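Local coordinates for putative Glycerophosphoryl diester phosphodiesterase (Silicibacter pomeroyi, PDB 3L12), which belongs to the glycerophosphoryl diester phosphodiesterase family of TIM-barrel proteins and carries a bound magnesium ion, at residues D58-N66 with H125-L133. Sequence-based numbering, arbitrary orientation. Where two conformers were deposited one is given.
Sequences DGVPVVTHN and HVPRLGELL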
# COMPACT_ATOMS: atom_id res chain seq x y z
N ASP A 58 31.32 5.48 -8.76
CA ASP A 58 31.54 6.90 -9.03
C ASP A 58 31.17 7.81 -7.87
O ASP A 58 31.01 9.02 -8.07
CB ASP A 58 30.91 7.35 -10.38
CG ASP A 58 29.42 7.00 -10.54
OD1 ASP A 58 28.82 6.08 -9.91
OD2 ASP A 58 28.86 7.67 -11.45
N GLY A 59 31.07 7.24 -6.68
CA GLY A 59 30.88 8.01 -5.45
C GLY A 59 29.50 8.55 -5.21
O GLY A 59 29.35 9.57 -4.50
N VAL A 60 28.49 7.89 -5.74
CA VAL A 60 27.10 8.33 -5.55
C VAL A 60 26.45 7.51 -4.42
O VAL A 60 26.42 6.28 -4.50
CB VAL A 60 26.23 8.24 -6.85
CG1 VAL A 60 24.81 8.79 -6.63
CG2 VAL A 60 26.87 8.98 -8.00
N PRO A 61 25.97 8.17 -3.35
CA PRO A 61 25.19 7.43 -2.35
C PRO A 61 23.82 7.06 -2.94
O PRO A 61 23.08 7.95 -3.40
CB PRO A 61 25.03 8.42 -1.19
CG PRO A 61 25.98 9.52 -1.49
CD PRO A 61 26.17 9.57 -2.96
N VAL A 62 23.52 5.77 -2.96
CA VAL A 62 22.26 5.27 -3.54
C VAL A 62 21.52 4.47 -2.48
O VAL A 62 22.11 3.95 -1.51
CB VAL A 62 22.46 4.44 -4.83
CG1 VAL A 62 23.04 5.34 -5.94
CG2 VAL A 62 23.32 3.22 -4.57
N VAL A 63 20.20 4.35 -2.70
CA VAL A 63 19.32 3.72 -1.75
C VAL A 63 19.01 2.27 -2.17
O VAL A 63 18.17 2.05 -3.05
CB VAL A 63 18.04 4.53 -1.57
CG1 VAL A 63 17.18 3.91 -0.46
CG2 VAL A 63 18.37 6.01 -1.23
N THR A 64 19.74 1.33 -1.57
CA THR A 64 19.59 -0.11 -1.84
C THR A 64 20.12 -0.82 -0.60
O THR A 64 21.03 -0.31 0.05
CB THR A 64 20.24 -0.55 -3.17
OG1 THR A 64 19.91 -1.92 -3.40
CG2 THR A 64 21.70 -0.39 -3.16
N HIS A 65 19.59 -2.01 -0.32
CA HIS A 65 19.81 -2.65 0.96
C HIS A 65 21.13 -3.31 1.17
O HIS A 65 21.53 -3.48 2.32
CB HIS A 65 18.70 -3.68 1.27
CG HIS A 65 18.94 -5.04 0.69
ND1 HIS A 65 18.75 -5.34 -0.64
CD2 HIS A 65 19.38 -6.19 1.27
CE1 HIS A 65 19.08 -6.61 -0.86
NE2 HIS A 65 19.41 -7.15 0.29
N ASN A 66 21.79 -3.70 0.08
CA ASN A 66 23.07 -4.36 0.17
C ASN A 66 24.13 -3.87 -0.83
O ASN A 66 23.85 -3.21 -1.81
CB ASN A 66 22.85 -5.85 -0.03
CG ASN A 66 24.00 -6.68 0.45
OD1 ASN A 66 24.74 -6.27 1.38
ND2 ASN A 66 24.23 -7.81 -0.21
N HIS A 125 13.78 2.48 -10.88
CA HIS A 125 15.22 2.34 -10.69
C HIS A 125 15.61 2.73 -9.29
O HIS A 125 14.84 3.33 -8.56
CB HIS A 125 16.05 3.14 -11.71
CG HIS A 125 15.62 4.55 -11.88
ND1 HIS A 125 16.22 5.61 -11.23
CD2 HIS A 125 14.67 5.09 -12.68
CE1 HIS A 125 15.65 6.74 -11.61
NE2 HIS A 125 14.70 6.45 -12.49
N VAL A 126 16.78 2.25 -8.90
CA VAL A 126 17.39 2.54 -7.62
C VAL A 126 17.60 4.05 -7.52
O VAL A 126 18.23 4.67 -8.38
CB VAL A 126 18.76 1.82 -7.50
CG1 VAL A 126 19.54 2.31 -6.24
CG2 VAL A 126 18.62 0.32 -7.48
N PRO A 127 17.03 4.65 -6.46
CA PRO A 127 17.17 6.10 -6.41
C PRO A 127 18.45 6.55 -5.71
O PRO A 127 19.03 5.82 -4.90
CB PRO A 127 15.95 6.51 -5.56
CG PRO A 127 15.66 5.32 -4.69
CD PRO A 127 16.07 4.11 -5.48
N ARG A 128 18.90 7.75 -6.06
CA ARG A 128 19.98 8.40 -5.36
C ARG A 128 19.49 8.80 -3.97
O ARG A 128 18.31 9.10 -3.78
CB ARG A 128 20.38 9.68 -6.10
CG ARG A 128 21.02 9.48 -7.45
CD ARG A 128 21.60 10.79 -8.01
NE ARG A 128 20.57 11.71 -8.52
CZ ARG A 128 20.10 12.81 -7.91
NH1 ARG A 128 20.54 13.23 -6.71
NH2 ARG A 128 19.16 13.51 -8.53
N LEU A 129 20.38 8.84 -2.99
CA LEU A 129 20.01 9.34 -1.65
C LEU A 129 19.44 10.75 -1.76
O LEU A 129 18.43 11.05 -1.12
CB LEU A 129 21.22 9.34 -0.74
CG LEU A 129 20.98 10.04 0.58
CD1 LEU A 129 19.85 9.38 1.37
CD2 LEU A 129 22.27 10.07 1.33
N GLY A 130 20.05 11.57 -2.61
CA GLY A 130 19.61 12.95 -2.83
C GLY A 130 18.16 13.04 -3.27
O GLY A 130 17.43 13.93 -2.84
N GLU A 131 17.75 12.09 -4.11
CA GLU A 131 16.38 12.04 -4.59
C GLU A 131 15.41 11.72 -3.48
O GLU A 131 14.33 12.28 -3.44
CB GLU A 131 16.22 11.02 -5.72
CG GLU A 131 16.93 11.47 -6.97
CD GLU A 131 17.07 10.44 -8.05
OE1 GLU A 131 17.11 9.22 -7.78
OE2 GLU A 131 17.20 10.87 -9.23
N LEU A 132 15.77 10.79 -2.63
CA LEU A 132 14.93 10.48 -1.50
C LEU A 132 14.86 11.68 -0.56
O LEU A 132 13.79 12.02 -0.04
CB LEU A 132 15.44 9.24 -0.79
CG LEU A 132 14.70 8.96 0.52
CD1 LEU A 132 13.15 8.72 0.31
CD2 LEU A 132 15.35 7.79 1.19
N LEU A 133 15.98 12.36 -0.32
CA LEU A 133 15.94 13.49 0.61
C LEU A 133 15.13 14.64 0.04
O LEU A 133 14.44 15.31 0.79
CB LEU A 133 17.34 13.92 1.01
CG LEU A 133 18.14 12.85 1.76
CD1 LEU A 133 19.54 13.39 2.01
CD2 LEU A 133 17.53 12.28 3.11
O HOH W 1 22.84 10.89 -3.58
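P61 O accepts two hydrogen bonds: L129 N reaches it at 2.9 Å in an almost straight line (178° at the hydrogen), and water 1 donates to it while accepting from G130 N, so two N-H groups of the helix's first turn are served by one carbonyl, directly and through water. With V63 N to P127 O (2.9 Å), this defines a single antiparallel bridge, V62 and R128 being its non-hydrogen-bonded pair. In this TIM-barrel-clan fold, strand 61-63 pairs antiparallel with barrel strand 48-55 through V62 and V54, and the bridge ties its other edge to the start of helix 129-137.

R128 is the N-cap; its backbone N donates to E131 OE1 from above the carboxylate plane (2.9 Å), so E131, in the helix's first turn, holds the N-cap N-H.

Apolar contacts flank the bridge. P61 CB meets L129 CB at 3.9 Å. The V60 side chain runs at a slant to that of R128, its CG1 3.9 Å from R128 CG in one of the two R128 conformers. V63 CG2, anti to its own carbonyl carbon, lies 3.7 Å from L129 CA, and V63 CB faces P127 CG at 4.0 Å. V126 CG1, swung anti to its backbone N (chi1 170°), packs 3.9 Å from V62 CB.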